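Local coordinates for proximal thread matrix protein 1 (Mytilus galloprovincialis, PDB 4CN9) that binds zinc and probably collagen as a matrix protein of the mussel byssus, carrying two von Willebrand factor type A domains, at residues Gly145-His148 with Val149-Ser153; Asn272-Leu275 with Met276-Met280; Tyr315-Lys318 with Ala319-Lys322; His381-Ser384 with Leu385-Glu389; Thr419-Ser422 with Phe423-Ser427. All blocks are in the same frame, centred on the assembly; numbering follows the deposited sequence.

Contact 1: residues Gly145-His148 with Val149-Ser153; sequences GLKH and VRENS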
loop_
_atom_site.group_PDB
_atom_site.type_symbol
_atom_site.label_atom_id
_atom_site.label_comp_id
_atom_site.label_asym_id
_atom_site.label_seq_id
_atom_site.Cartn_x
_atom_site.Cartn_y
_atom_site.Cartn_z
ATOM N N GLY A 145 5.765 -10.459 16.030
ATOM C CA GLY A 145 5.715 -9.046 16.383
ATOM C C GLY A 145 4.423 -8.385 15.920
ATOM O O GLY A 145 3.767 -7.677 16.689
ATOM N N LEU A 146 4.049 -8.619 14.663
ATOM C CA LEU A 146 2.836 -8.031 14.101
ATOM C C LEU A 146 1.579 -8.501 14.845
ATOM O O LEU A 146 0.659 -7.726 15.064
ATOM C CB LEU A 146 2.724 -8.367 12.612
ATOM C CG LEU A 146 3.783 -7.704 11.726
ATOM C CD1 LEU A 146 3.814 -8.315 10.327
ATOM C CD2 LEU A 146 3.542 -6.210 11.649
ATOM N N LYS A 147 1.562 -9.777 15.214
ATOM C CA LYS A 147 0.461 -10.367 15.973
ATOM C C LYS A 147 0.350 -9.701 17.337
ATOM O O LYS A 147 -0.736 -9.299 17.772
ATOM C CB LYS A 147 0.724 -11.861 16.148
ATOM C CG LYS A 147 -0.349 -12.624 16.922
ATOM C CD LYS A 147 0.074 -14.086 17.096
ATOM C CE LYS A 147 -0.684 -14.764 18.218
ATOM N NZ LYS A 147 -2.100 -14.980 17.850
ATOM N N HIS A 148 1.482 -9.582 18.019
ATOM C CA HIS A 148 1.507 -8.920 19.324
ATOM C C HIS A 148 0.962 -7.482 19.239
ATOM O O HIS A 148 0.202 -7.021 20.107
ATOM C CB HIS A 148 2.939 -8.936 19.862
ATOM C CG HIS A 148 3.086 -8.324 21.220
ATOM N ND1 HIS A 148 3.041 -9.066 22.380
ATOM C CD2 HIS A 148 3.285 -7.039 21.605
ATOM C CE1 HIS A 148 3.216 -8.270 23.420
ATOM N NE2 HIS A 148 3.366 -7.034 22.978
ATOM N N VAL A 149 1.341 -6.772 18.182
ATOM C CA VAL A 149 0.881 -5.400 17.982
ATOM C C VAL A 149 -0.642 -5.351 17.777
ATOM O O VAL A 149 -1.333 -4.533 18.378
ATOM C CB VAL A 149 1.639 -4.722 16.810
ATOM C CG1 VAL A 149 0.955 -3.439 16.397
ATOM C CG2 VAL A 149 3.097 -4.452 17.210
ATOM N N ARG A 150 -1.164 -6.243 16.949
ATOM C CA ARG A 150 -2.612 -6.302 16.739
ATOM C C ARG A 150 -3.383 -6.653 18.026
ATOM O O ARG A 150 -4.382 -6.023 18.346
ATOM C CB ARG A 150 -2.946 -7.322 15.651
ATOM C CG ARG A 150 -4.443 -7.454 15.390
ATOM C CD ARG A 150 -4.736 -8.445 14.273
ATOM N NE ARG A 150 -4.025 -9.714 14.427
ATOM C CZ ARG A 150 -4.466 -10.764 15.125
ATOM N NH1 ARG A 150 -5.625 -10.715 15.765
ATOM N NH2 ARG A 150 -3.738 -11.874 15.180
ATOM N N GLU A 151 -2.903 -7.649 18.764
ATOM C CA GLU A 151 -3.631 -8.177 19.911
ATOM C C GLU A 151 -3.432 -7.364 21.206
ATOM O O GLU A 151 -4.326 -7.302 22.041
ATOM C CB GLU A 151 -3.230 -9.646 20.149
ATOM C CG GLU A 151 -3.634 -10.590 19.009
ATOM C CD GLU A 151 -3.278 -12.067 19.251
ATOM O OE1 GLU A 151 -2.450 -12.375 20.128
ATOM O OE2 GLU A 151 -3.836 -12.929 18.543
ATOM N N ASN A 152 -2.270 -6.746 21.376
ATOM C CA ASN A 152 -1.957 -6.047 22.623
ATOM C C ASN A 152 -1.758 -4.544 22.471
ATOM O O ASN A 152 -2.351 -3.753 23.212
ATOM C CB ASN A 152 -0.694 -6.633 23.269
ATOM C CG ASN A 152 -0.887 -8.061 23.753
ATOM O OD1 ASN A 152 -1.658 -8.826 23.183
ATOM N ND2 ASN A 152 -0.184 -8.418 24.818
ATOM N N SER A 153 -0.915 -4.152 21.518
ATOM C CA SER A 153 -0.409 -2.776 21.464
ATOM C C SER A 153 -1.485 -1.730 21.222
ATOM O O SER A 153 -1.395 -0.619 21.750
ATOM C CB SER A 153 0.663 -2.636 20.389
ATOM O OG SER A 153 1.699 -3.557 20.588
#

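Contact 2: residues Asn272-Leu275 with Met276-Met280; sequences NYQL and MKNFM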
loop_
_atom_site.group_PDB
_atom_site.type_symbol
_atom_site.label_atom_id
_atom_site.label_comp_id
_atom_site.label_asym_id
_atom_site.label_seq_id
_atom_site.Cartn_x
_atom_site.Cartn_y
_atom_site.Cartn_z
ATOM N N ASN A 272 -18.005 -13.720 -22.191
ATOM C CA ASN A 272 -16.968 -13.259 -21.262
ATOM C C ASN A 272 -16.697 -11.765 -21.387
ATOM O O ASN A 272 -16.626 -11.045 -20.387
ATOM C CB ASN A 272 -15.675 -14.052 -21.453
ATOM C CG ASN A 272 -15.749 -15.445 -20.841
ATOM O OD1 ASN A 272 -16.619 -15.722 -20.024
ATOM N ND2 ASN A 272 -14.824 -16.312 -21.221
ATOM N N TYR A 273 -16.562 -11.305 -22.619
ATOM C CA TYR A 273 -16.151 -9.937 -22.868
ATOM C C TYR A 273 -17.228 -8.983 -22.370
ATOM O O TYR A 273 -16.925 -7.960 -21.763
ATOM C CB TYR A 273 -15.888 -9.758 -24.357
ATOM C CG TYR A 273 -15.118 -8.517 -24.722
ATOM C CD1 TYR A 273 -13.832 -8.297 -24.243
ATOM C CD2 TYR A 273 -15.679 -7.569 -25.555
ATOM C CE1 TYR A 273 -13.128 -7.147 -24.598
ATOM C CE2 TYR A 273 -14.997 -6.445 -25.918
ATOM C CZ TYR A 273 -13.729 -6.230 -25.436
ATOM O OH TYR A 273 -13.084 -5.079 -25.813
ATOM N N GLN A 274 -18.497 -9.320 -22.593
ATOM C CA GLN A 274 -19.568 -8.477 -22.064
ATOM C C GLN A 274 -19.635 -8.518 -20.540
ATOM O O GLN A 274 -19.994 -7.528 -19.902
ATOM C CB GLN A 274 -20.927 -8.872 -22.641
ATOM C CG GLN A 274 -22.033 -7.891 -22.267
ATOM C CD GLN A 274 -21.772 -6.506 -22.824
ATOM O OE1 GLN A 274 -21.337 -6.362 -23.970
ATOM N NE2 GLN A 274 -22.008 -5.482 -22.013
ATOM N N LEU A 275 -19.330 -9.671 -19.952
ATOM C CA LEU A 275 -19.317 -9.780 -18.496
ATOM C C LEU A 275 -18.253 -8.833 -17.917
ATOM O O LEU A 275 -18.474 -8.148 -16.913
ATOM C CB LEU A 275 -19.077 -11.226 -18.060
ATOM C CG LEU A 275 -20.264 -12.192 -18.206
ATOM C CD1 LEU A 275 -19.825 -13.616 -17.933
ATOM C CD2 LEU A 275 -21.414 -11.799 -17.284
ATOM N N MET A 276 -17.104 -8.776 -18.579
ATOM C CA MET A 276 -16.034 -7.882 -18.166
ATOM C C MET A 276 -16.437 -6.411 -18.318
ATOM O O MET A 276 -16.196 -5.594 -17.423
ATOM C CB MET A 276 -14.755 -8.199 -18.969
ATOM C CG MET A 276 -13.526 -7.420 -18.521
ATOM S SD MET A 276 -12.078 -7.812 -19.560
ATOM C CE MET A 276 -12.676 -7.276 -21.145
ATOM N N LYS A 277 -17.079 -6.066 -19.429
ATOM C CA LYS A 277 -17.582 -4.706 -19.596
ATOM C C LYS A 277 -18.597 -4.339 -18.511
ATOM O O LYS A 277 -18.559 -3.232 -17.964
ATOM C CB LYS A 277 -18.207 -4.525 -20.975
ATOM C CG LYS A 277 -17.217 -4.549 -22.116
ATOM C CD LYS A 277 -17.967 -4.577 -23.441
ATOM C CE LYS A 277 -17.077 -4.223 -24.599
ATOM N NZ LYS A 277 -17.815 -4.379 -25.898
ATOM N N ASN A 278 -19.506 -5.260 -18.190
ATOM C CA ASN A 278 -20.508 -4.981 -17.167
ATOM C C ASN A 278 -19.846 -4.729 -15.818
ATOM O O ASN A 278 -20.297 -3.893 -15.046
ATOM C CB ASN A 278 -21.511 -6.127 -17.045
ATOM C CG ASN A 278 -22.443 -6.235 -18.251
ATOM O OD1 ASN A 278 -22.449 -5.381 -19.143
ATOM N ND2 ASN A 278 -23.251 -7.290 -18.267
ATOM N N PHE A 279 -18.766 -5.452 -15.537
ATOM C CA PHE A 279 -18.028 -5.262 -14.291
ATOM C C PHE A 279 -17.504 -3.826 -14.220
ATOM O O PHE A 279 -17.683 -3.137 -13.224
ATOM C CB PHE A 279 -16.909 -6.310 -14.224
ATOM C CG PHE A 279 -15.968 -6.172 -13.054
ATOM C CD1 PHE A 279 -16.339 -6.579 -11.794
ATOM C CD2 PHE A 279 -14.681 -5.709 -13.241
ATOM C CE1 PHE A 279 -15.464 -6.486 -10.730
ATOM C CE2 PHE A 279 -13.793 -5.620 -12.172
ATOM C CZ PHE A 279 -14.185 -6.017 -10.927
ATOM N N MET A 280 -16.890 -3.354 -15.296
ATOM C CA MET A 280 -16.366 -1.993 -15.324
ATOM C C MET A 280 -17.467 -0.929 -15.256
ATOM O O MET A 280 -17.329 0.074 -14.548
ATOM C CB MET A 280 -15.492 -1.809 -16.562
ATOM C CG MET A 280 -14.270 -2.691 -16.491
ATOM S SD MET A 280 -13.160 -2.555 -17.886
ATOM C CE MET A 280 -14.233 -3.066 -19.232
#

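Contact 3: residues Tyr315-Lys318 with Ala319-Lys322; sequences YSSK and ADIK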
loop_
_atom_site.group_PDB
_atom_site.type_symbol
_atom_site.label_atom_id
_atom_site.label_comp_id
_atom_site.label_asym_id
_atom_site.label_seq_id
_atom_site.Cartn_x
_atom_site.Cartn_y
_atom_site.Cartn_z
ATOM N N TYR A 315 -15.332 12.264 -21.645
ATOM C CA TYR A 315 -16.699 12.142 -21.171
ATOM C C TYR A 315 -16.889 12.657 -19.754
ATOM O O TYR A 315 -16.011 12.515 -18.907
ATOM C CB TYR A 315 -17.142 10.695 -21.220
ATOM C CG TYR A 315 -17.017 10.051 -22.572
ATOM C CD1 TYR A 315 -17.884 10.384 -23.607
ATOM C CD2 TYR A 315 -16.047 9.087 -22.813
ATOM C CE1 TYR A 315 -17.783 9.782 -24.852
ATOM C CE2 TYR A 315 -15.930 8.478 -24.054
ATOM C CZ TYR A 315 -16.800 8.834 -25.074
ATOM O OH TYR A 315 -16.705 8.232 -26.301
ATOM N N SER A 316 -18.046 13.258 -19.497
ATOM C CA SER A 316 -18.361 13.704 -18.146
ATOM C C SER A 316 -19.578 13.002 -17.530
ATOM O O SER A 316 -19.754 13.058 -16.321
ATOM C CB SER A 316 -18.528 15.231 -18.097
ATOM O OG SER A 316 -19.512 15.667 -19.013
ATOM N N SER A 317 -20.408 12.341 -18.334
ATOM C CA SER A 317 -21.582 11.638 -17.797
ATOM C C SER A 317 -21.352 10.135 -17.671
ATOM O O SER A 317 -20.628 9.536 -18.458
ATOM C CB SER A 317 -22.841 11.896 -18.658
ATOM O OG SER A 317 -22.824 11.136 -19.839
ATOM N N LYS A 318 -22.015 9.524 -16.698
ATOM C CA LYS A 318 -21.910 8.100 -16.476
ATOM C C LYS A 318 -22.462 7.358 -17.668
ATOM O O LYS A 318 -21.916 6.347 -18.094
ATOM C CB LYS A 318 -22.700 7.706 -15.230
ATOM C CG LYS A 318 -21.968 7.955 -13.940
ATOM C CD LYS A 318 -22.788 7.474 -12.761
ATOM C CE LYS A 318 -22.287 8.089 -11.474
ATOM N NZ LYS A 318 -23.095 7.636 -10.333
ATOM N N ALA A 319 -23.563 7.864 -18.212
ATOM C CA ALA A 319 -24.175 7.242 -19.373
ATOM C C ALA A 319 -23.200 7.222 -20.547
ATOM O O ALA A 319 -23.079 6.210 -21.235
ATOM C CB ALA A 319 -25.472 7.951 -19.752
ATOM N N ASP A 320 -22.504 8.331 -20.779
ATOM C CA ASP A 320 -21.515 8.384 -21.862
ATOM C C ASP A 320 -20.330 7.441 -21.583
ATOM O O ASP A 320 -19.856 6.737 -22.465
ATOM C CB ASP A 320 -20.979 9.804 -22.049
ATOM C CG ASP A 320 -21.988 10.746 -22.702
ATOM O OD1 ASP A 320 -22.921 10.264 -23.383
ATOM O OD2 ASP A 320 -21.830 11.977 -22.519
ATOM N N ILE A 321 -19.840 7.446 -20.353
ATOM C CA ILE A 321 -18.718 6.580 -20.002
ATOM C C ILE A 321 -19.087 5.111 -20.198
ATOM O O ILE A 321 -18.358 4.359 -20.844
ATOM C CB ILE A 321 -18.241 6.845 -18.575
ATOM C CG1 ILE A 321 -17.623 8.229 -18.509
ATOM C CG2 ILE A 321 -17.233 5.769 -18.141
ATOM C CD1 ILE A 321 -17.439 8.756 -17.122
ATOM N N LYS A 322 -20.239 4.708 -19.679
ATOM C CA LYS A 322 -20.667 3.320 -19.819
ATOM C C LYS A 322 -20.919 2.916 -21.271
ATOM O O LYS A 322 -20.568 1.822 -21.670
ATOM C CB LYS A 322 -21.905 3.063 -18.960
ATOM C CG LYS A 322 -21.626 3.299 -17.493
ATOM C CD LYS A 322 -22.782 2.878 -16.595
ATOM C CE LYS A 322 -24.032 3.675 -16.827
ATOM N NZ LYS A 322 -25.148 3.071 -16.044
HETATM O O HOH W 1 -20.020 13.465 -21.582
#

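Contact 4: residues His381-Ser384 with Leu385-Glu389; sequences HESS and LLRKE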
loop_
_atom_site.group_PDB
_atom_site.type_symbol
_atom_site.label_atom_id
_atom_site.label_comp_id
_atom_site.label_asym_id
_atom_site.label_seq_id
_atom_site.Cartn_x
_atom_site.Cartn_y
_atom_site.Cartn_z
ATOM N N HIS A 381 8.540 -2.827 -14.750
ATOM C CA HIS A 381 9.093 -1.494 -14.951
ATOM C C HIS A 381 8.011 -0.413 -15.149
ATOM O O HIS A 381 8.093 0.673 -14.566
ATOM C CB HIS A 381 10.054 -1.497 -16.137
ATOM C CG HIS A 381 10.709 -0.175 -16.385
ATOM N ND1 HIS A 381 10.483 0.570 -17.522
ATOM C CD2 HIS A 381 11.572 0.546 -15.630
ATOM C CE1 HIS A 381 11.180 1.691 -17.459
ATOM N NE2 HIS A 381 11.854 1.697 -16.325
ATOM N N GLU A 382 7.007 -0.700 -15.975
ATOM C CA GLU A 382 5.960 0.290 -16.255
ATOM C C GLU A 382 5.120 0.567 -15.014
ATOM O O GLU A 382 4.707 1.697 -14.771
ATOM C CB GLU A 382 5.058 -0.148 -17.422
ATOM C CG GLU A 382 5.776 -0.380 -18.743
ATOM C CD GLU A 382 6.451 0.863 -19.299
ATOM O OE1 GLU A 382 6.038 1.993 -18.965
ATOM O OE2 GLU A 382 7.412 0.696 -20.075
ATOM N N SER A 383 4.869 -0.459 -14.213
ATOM C CA SER A 383 4.098 -0.263 -12.993
ATOM C C SER A 383 4.928 0.516 -11.975
ATOM O O SER A 383 4.402 1.351 -11.267
ATOM C CB SER A 383 3.661 -1.600 -12.392
ATOM O OG SER A 383 4.782 -2.458 -12.233
ATOM N N SER A 384 6.228 0.242 -11.902
ATOM C CA SER A 384 7.093 0.985 -10.988
ATOM C C SER A 384 7.037 2.491 -11.271
ATOM O O SER A 384 6.878 3.300 -10.354
ATOM C CB SER A 384 8.530 0.477 -11.076
ATOM O OG SER A 384 9.379 1.270 -10.268
ATOM N N LEU A 385 7.150 2.848 -12.548
ATOM C CA LEU A 385 7.084 4.230 -12.990
ATOM C C LEU A 385 5.734 4.854 -12.666
ATOM O O LEU A 385 5.674 5.979 -12.177
ATOM C CB LEU A 385 7.370 4.330 -14.492
ATOM C CG LEU A 385 8.800 4.001 -14.934
ATOM C CD1 LEU A 385 9.019 4.315 -16.417
ATOM C CD2 LEU A 385 9.806 4.753 -14.083
ATOM N N LEU A 386 4.645 4.131 -12.928
ATOM C CA LEU A 386 3.320 4.609 -12.528
ATOM C C LEU A 386 3.211 4.811 -11.009
ATOM O O LEU A 386 2.720 5.846 -10.567
ATOM C CB LEU A 386 2.215 3.658 -12.999
ATOM C CG LEU A 386 1.862 3.682 -14.482
ATOM C CD1 LEU A 386 1.166 2.405 -14.879
ATOM C CD2 LEU A 386 1.004 4.880 -14.812
ATOM N N ARG A 387 3.656 3.842 -10.210
ATOM C CA ARG A 387 3.509 3.966 -8.752
ATOM C C ARG A 387 4.346 5.103 -8.171
ATOM O O ARG A 387 3.915 5.770 -7.226
ATOM C CB ARG A 387 3.794 2.643 -8.024
ATOM C CG ARG A 387 2.827 1.522 -8.427
ATOM C CD ARG A 387 3.053 0.215 -7.630
ATOM N NE ARG A 387 4.464 -0.169 -7.572
ATOM C CZ ARG A 387 5.032 -1.077 -8.343
ATOM N NH1 ARG A 387 4.315 -1.735 -9.247
ATOM N NH2 ARG A 387 6.330 -1.315 -8.225
ATOM N N LYS A 388 5.523 5.328 -8.747
ATOM C CA LYS A 388 6.374 6.456 -8.358
ATOM C C LYS A 388 5.714 7.813 -8.630
ATOM O O LYS A 388 6.043 8.811 -7.991
ATOM C CB LYS A 388 7.734 6.373 -9.064
ATOM C CG LYS A 388 8.647 5.291 -8.482
ATOM C CD LYS A 388 9.992 5.195 -9.204
ATOM C CE LYS A 388 10.749 3.934 -8.785
ATOM N NZ LYS A 388 11.039 3.896 -7.323
ATOM N N GLU A 389 4.772 7.843 -9.570
ATOM C CA GLU A 389 4.012 9.049 -9.862
ATOM C C GLU A 389 2.769 9.179 -8.985
ATOM O O GLU A 389 1.982 10.093 -9.168
ATOM C CB GLU A 389 3.552 9.054 -11.321
ATOM C CG GLU A 389 4.651 9.180 -12.345
ATOM C CD GLU A 389 4.143 8.921 -13.761
ATOM O OE1 GLU A 389 2.898 8.865 -13.958
ATOM O OE2 GLU A 389 4.995 8.770 -14.667
HETATM O O HOH W 2 8.148 2.305 -7.472
#

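Contact 5: residues Thr419-Ser422 with Phe423-Ser427; sequences TTSS and FDKLS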
loop_
_atom_site.group_PDB
_atom_site.type_symbol
_atom_site.label_atom_id
_atom_site.label_comp_id
_atom_site.label_asym_id
_atom_site.label_seq_id
_atom_site.Cartn_x
_atom_site.Cartn_y
_atom_site.Cartn_z
ATOM N N THR A 419 -8.113 -12.655 -8.085
ATOM C CA THR A 419 -8.197 -13.711 -9.094
ATOM C C THR A 419 -9.573 -14.385 -9.006
ATOM O O THR A 419 -10.148 -14.517 -7.921
ATOM C CB THR A 419 -7.078 -14.792 -8.933
ATOM O OG1 THR A 419 -7.227 -15.473 -7.682
ATOM C CG2 THR A 419 -5.680 -14.187 -8.988
ATOM N N THR A 420 -10.122 -14.759 -10.156
ATOM C CA THR A 420 -11.379 -15.508 -10.200
ATOM C C THR A 420 -11.264 -16.548 -11.298
ATOM O O THR A 420 -10.554 -16.350 -12.274
ATOM C CB THR A 420 -12.646 -14.600 -10.446
ATOM O OG1 THR A 420 -12.617 -14.010 -11.757
ATOM C CG2 THR A 420 -12.738 -13.477 -9.421
ATOM N N SER A 421 -11.988 -17.650 -11.165
ATOM C CA SER A 421 -11.899 -18.725 -12.145
ATOM C C SER A 421 -12.657 -18.391 -13.428
ATOM O O SER A 421 -12.366 -18.937 -14.486
ATOM C CB SER A 421 -12.477 -20.011 -11.550
ATOM O OG SER A 421 -13.824 -19.792 -11.196
ATOM N N SER A 422 -13.647 -17.514 -13.337
ATOM C CA SER A 422 -14.447 -17.184 -14.504
ATOM C C SER A 422 -14.936 -15.759 -14.448
ATOM O O SER A 422 -14.972 -15.130 -13.387
ATOM C CB SER A 422 -15.668 -18.104 -14.620
ATOM O OG SER A 422 -16.662 -17.736 -13.691
ATOM N N PHE A 423 -15.346 -15.281 -15.611
ATOM C CA PHE A 423 -15.882 -13.939 -15.753
ATOM C C PHE A 423 -17.217 -13.780 -15.020
ATOM O O PHE A 423 -17.539 -12.696 -14.555
ATOM C CB PHE A 423 -15.995 -13.600 -17.235
ATOM C CG PHE A 423 -14.657 -13.338 -17.891
ATOM C CD1 PHE A 423 -13.896 -14.379 -18.387
ATOM C CD2 PHE A 423 -14.159 -12.042 -17.986
ATOM C CE1 PHE A 423 -12.662 -14.135 -18.976
ATOM C CE2 PHE A 423 -12.935 -11.790 -18.562
ATOM C CZ PHE A 423 -12.187 -12.833 -19.068
ATOM N N ASP A 424 -17.972 -14.871 -14.888
ATOM C CA ASP A 424 -19.223 -14.840 -14.147
ATOM C C ASP A 424 -18.967 -14.528 -12.671
ATOM O O ASP A 424 -19.836 -13.992 -11.985
ATOM C CB ASP A 424 -19.936 -16.195 -14.247
ATOM C CG ASP A 424 -20.385 -16.523 -15.665
ATOM O OD1 ASP A 424 -19.556 -16.992 -16.481
ATOM O OD2 ASP A 424 -21.576 -16.333 -15.948
ATOM N N LYS A 425 -17.782 -14.876 -12.175
ATOM C CA LYS A 425 -17.479 -14.680 -10.759
ATOM C C LYS A 425 -16.825 -13.330 -10.458
ATOM O O LYS A 425 -16.410 -13.089 -9.330
ATOM C CB LYS A 425 -16.632 -15.841 -10.227
ATOM C CG LYS A 425 -17.272 -17.212 -10.494
ATOM C CD LYS A 425 -17.070 -18.224 -9.366
ATOM C CE LYS A 425 -15.600 -18.413 -9.020
ATOM N NZ LYS A 425 -15.345 -19.653 -8.211
ATOM N N LEU A 426 -16.763 -12.437 -11.446
ATOM C CA LEU A 426 -16.263 -11.085 -11.193
ATOM C C LEU A 426 -17.105 -10.386 -10.133
ATOM O O LEU A 426 -16.594 -9.573 -9.377
ATOM C CB LEU A 426 -16.187 -10.244 -12.472
ATOM C CG LEU A 426 -14.946 -10.452 -13.338
ATOM C CD1 LEU A 426 -15.096 -9.743 -14.670
ATOM C CD2 LEU A 426 -13.675 -9.979 -12.621
ATOM N N SER A 427 -18.388 -10.732 -10.047
ATOM C CA SER A 427 -19.267 -10.147 -9.032
ATOM C C SER A 427 -18.745 -10.409 -7.611
ATOM O O SER A 427 -18.905 -9.583 -6.706
ATOM C CB SER A 427 -20.672 -10.728 -9.177
ATOM O OG SER A 427 -20.655 -12.124 -8.914
#

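Contact 1: residues Gly145-His148 with Val149-Ser153
His148 lays one face of its imidazole over the CB of Asn152, one turn further along the same helix. That CB stands 4.2 Å from the centroid of the His148 ring and 14° off its normal, a CH-pi contact displaced toward the rim. The ring gets there because CG lies opposite the backbone N (chi1 -178°), which carries the imidazole alongside the carbonyl carbon and on toward the following turn. Its NE2 is hydrogen-bonded to Thr112, so histidine serves both as a flat surface and as a polar link to the neighbouring strand 110-112. Both residues belong to helix 142-153 of the first von Willebrand factor type A domain, whose final turn widens to a pi-type turn. The widening shows at the carbonyl of His148: Asn152 N binds its O at 2.8 Å, and Ser153 N adds a weak bond to the same O at 3.4 Å. On another side of the helix, Lys147 NZ meets Glu151 OE2 at 2.8 Å in a salt bridge, approaching from above the carboxylate plane. A bend at the last torsion of the lysine turns NZ onto that oxygen. Arg150 NH2 lies 3.5 Å from the same OE2, so two cations share the Glu151 carboxylate; the arginine also pairs with Glu186 of helix 183-192. Val149, branched and apolar, packs instead on Ile57 and Leu59 of strand 54-61.

Contact 2: residues Asn272-Leu275 with Met276-Met280
Lys277 runs back along its helix over the turn that holds Tyr273 and Gln274, touching something at nearly every carbon. CB rests 3.7 Å from Gln274 O, and CG lies 3.4 Å from Tyr273 O. CD passes Gln274 OE1 at 3.9 Å, and CE comes to 3.3 Å from Tyr273 CE2. Because CG stands opposite the carbonyl carbon (chi1 -69°) and the chain is extended beyond it, NZ is carried past the ring to the backbone oxygens of Asp326 and Val328, both of which it hydrogen-bonds. A lysine suits this buried place, since its methylenes pack while its charge finds carbonyls. Met276 meets the ring from the same side of its plane but at the CD1/CE1 side, bending at its last torsion to set CE 3.5 Å from Tyr273 CD1. Nearer the surface, Gln274 NE2 gives a hydrogen bond of 2.9 Å to Asn278 OD1, leaving nearly in its own amide plane but arriving above that of Asn278, the two amides being turned 60° apart. NE2 also binds Asp326, and OD1 also accepts from Lys281. An alanine in place of Asn278 would probably leave Gln274 NE2 with Asp326 alone and deprive Lys281 of its oxygen partner here. Side-chain pairing from i to i+4 is characteristic of the alpha-helix, here helix 272-285, linking strands 253-260 and 295-302 in a beta-alpha-beta unit of the von Willebrand factor type A fold.

Contact 3: residues Tyr315-Lys318 with Ala319-Lys322
Ser317 caps the start of helix 318-327, its OG accepting from Asp320 N at 3.0 Å with an N-H...O angle of 155°. The hydroxyl is set for this by a chi1 of 77°, which holds it between the backbone N and the carbonyl carbon. Serine is well suited to such an N-cap, because its short side chain can replace the carbonyl that a preceding turn would have supplied. Regular helix bonding follows at once: Ile321 N reaches Ser317 O at 2.9 Å, and Lys322 N reaches Lys318 O at 2.8 Å. The amide of Ala319, also in the first turn, is hydrogen-bonded to a glycerol, probably from the crystallisation liquor. Asp320 OD2 takes a hydrogen bond from a water that accepts in turn from Ser316 N at 2.9 Å, tying the carboxylate to the incoming loop. Tyr315 lies against this turn with CD1 3.5 Å from Asp320 CB, while Asp320 O stands above the centre of one ring face. The lysine tips look elsewhere, Lys318 to the carbonyl of Phe287 and Lys322 to Asp285 in a salt bridge. Arriving from strand 306-310, the loop thus starts a helix whose Ile321 and Lys318 pack on Val284 of helix 272-285.

Contact 4: residues His381-Ser384 with Leu385-Glu389
His381 and Leu385 are set at a slant, the leucine lying over one face of the imidazole. Leu385 CG is 4.3 Å from the centroid of the His381 ring and 20° off its normal, and CD1 reaches 3.6 Å from His381 CE1. Arg387 instead lies back over the backbone of the preceding turn. Bent at chi3 (-47°), it folds its guanidinium back so that one face covers Ser383 O and Ser384 CA, the latter 3.7 Å from NH2. The fold also directs NH1 to the carbonyl of Ile410, and weakly to that of Asn409, beyond the helix. A leucine in place of Arg387 would probably leave the Ile410 carbonyl without this donor and Ser383 O and Ser384 CA without the guanidinium over them. Lys388 reaches back alongside Ser384, its CE 3.3 Å from the serine OG; a water binds that OG and, weakly, Lys388 NZ. Small serines suit these positions, leaving room for long cationic chains to lie back over the helix. The hydroxyl of Ser383 is shared between the carbonyls of Pro379 and Glu380 in the turn before it. With Leu386, Ser383 and Arg387 packed on Ile393, helix 379-388 is the connecting helix of a beta-alpha-beta unit between parallel strands 362-369 and 391-398.

Contact 5: residues Thr419-Ser422 with Phe423-Ser427
A tight turn leads the chain out of strand 417-420, at the border of the six-stranded sheet, and is held together by the meeting of Ser422 with Lys425. Ser422 O is its central acceptor. Lys425 N binds it at 3.1 Å, an i to i+3 bond that closes a beta turn with an N-H...O angle of 143°. Thr420 OG1 donates to the same Ser422 O, also at 3.1 Å. The two donors come from opposite faces of the carbonyl plane, neither along a lone pair, so the oxygen is gripped from both sides and the peptide is hindered from rotating. Threonine fits here because its hydroxyl closes the loop while its methyl packs: with chi1 at 66° OG1 points to the turn, and CG2 is left 3.7 Å from Lys425 O. Ser422 OG takes a further weak bond from Lys425 N. The lysine side chain then folds over the serines, bent at its second and third torsions. Its CG lies 3.3 Å from Ser422 OG, and its CE 3.1 Å from Ser421 OG, placing the aliphatic part across two hydroxyls. Serines are apt in this sharp bend, being small and able to present oxygen close to the main chain. A second turn overlaps the first, with Leu426 N bonded to Phe423 O at 3.2 Å. Phe423 and Leu426 pack on Val398 of strand 391-398. The turn thus belongs to the connection from edge strand 417-420 toward helix 430-437 in this von Willebrand factor type A domain.

How the contacts relate
All five contacts are local and follow one another in series, so none nests in or crosses another. Contact 1 lies in the first von Willebrand factor type A domain, on helix 142-153; the others belong to the second. Contact 2 opens helix 272-285, and contact 3, its centre about 16 Å away, closes the loop after strand 306-310 and starts helix 318-327. Contact 4 ends helix 379-388, about 27 Å from contact 2 between centres. Contact 5 closes the turn after strand 417-420 and returns to contact 2: Asn272 CG meets Phe423 CD1 at 3.3 Å, and Phe279 packs on Leu426, joining the exit of edge strand 417-420 to helix 272-285.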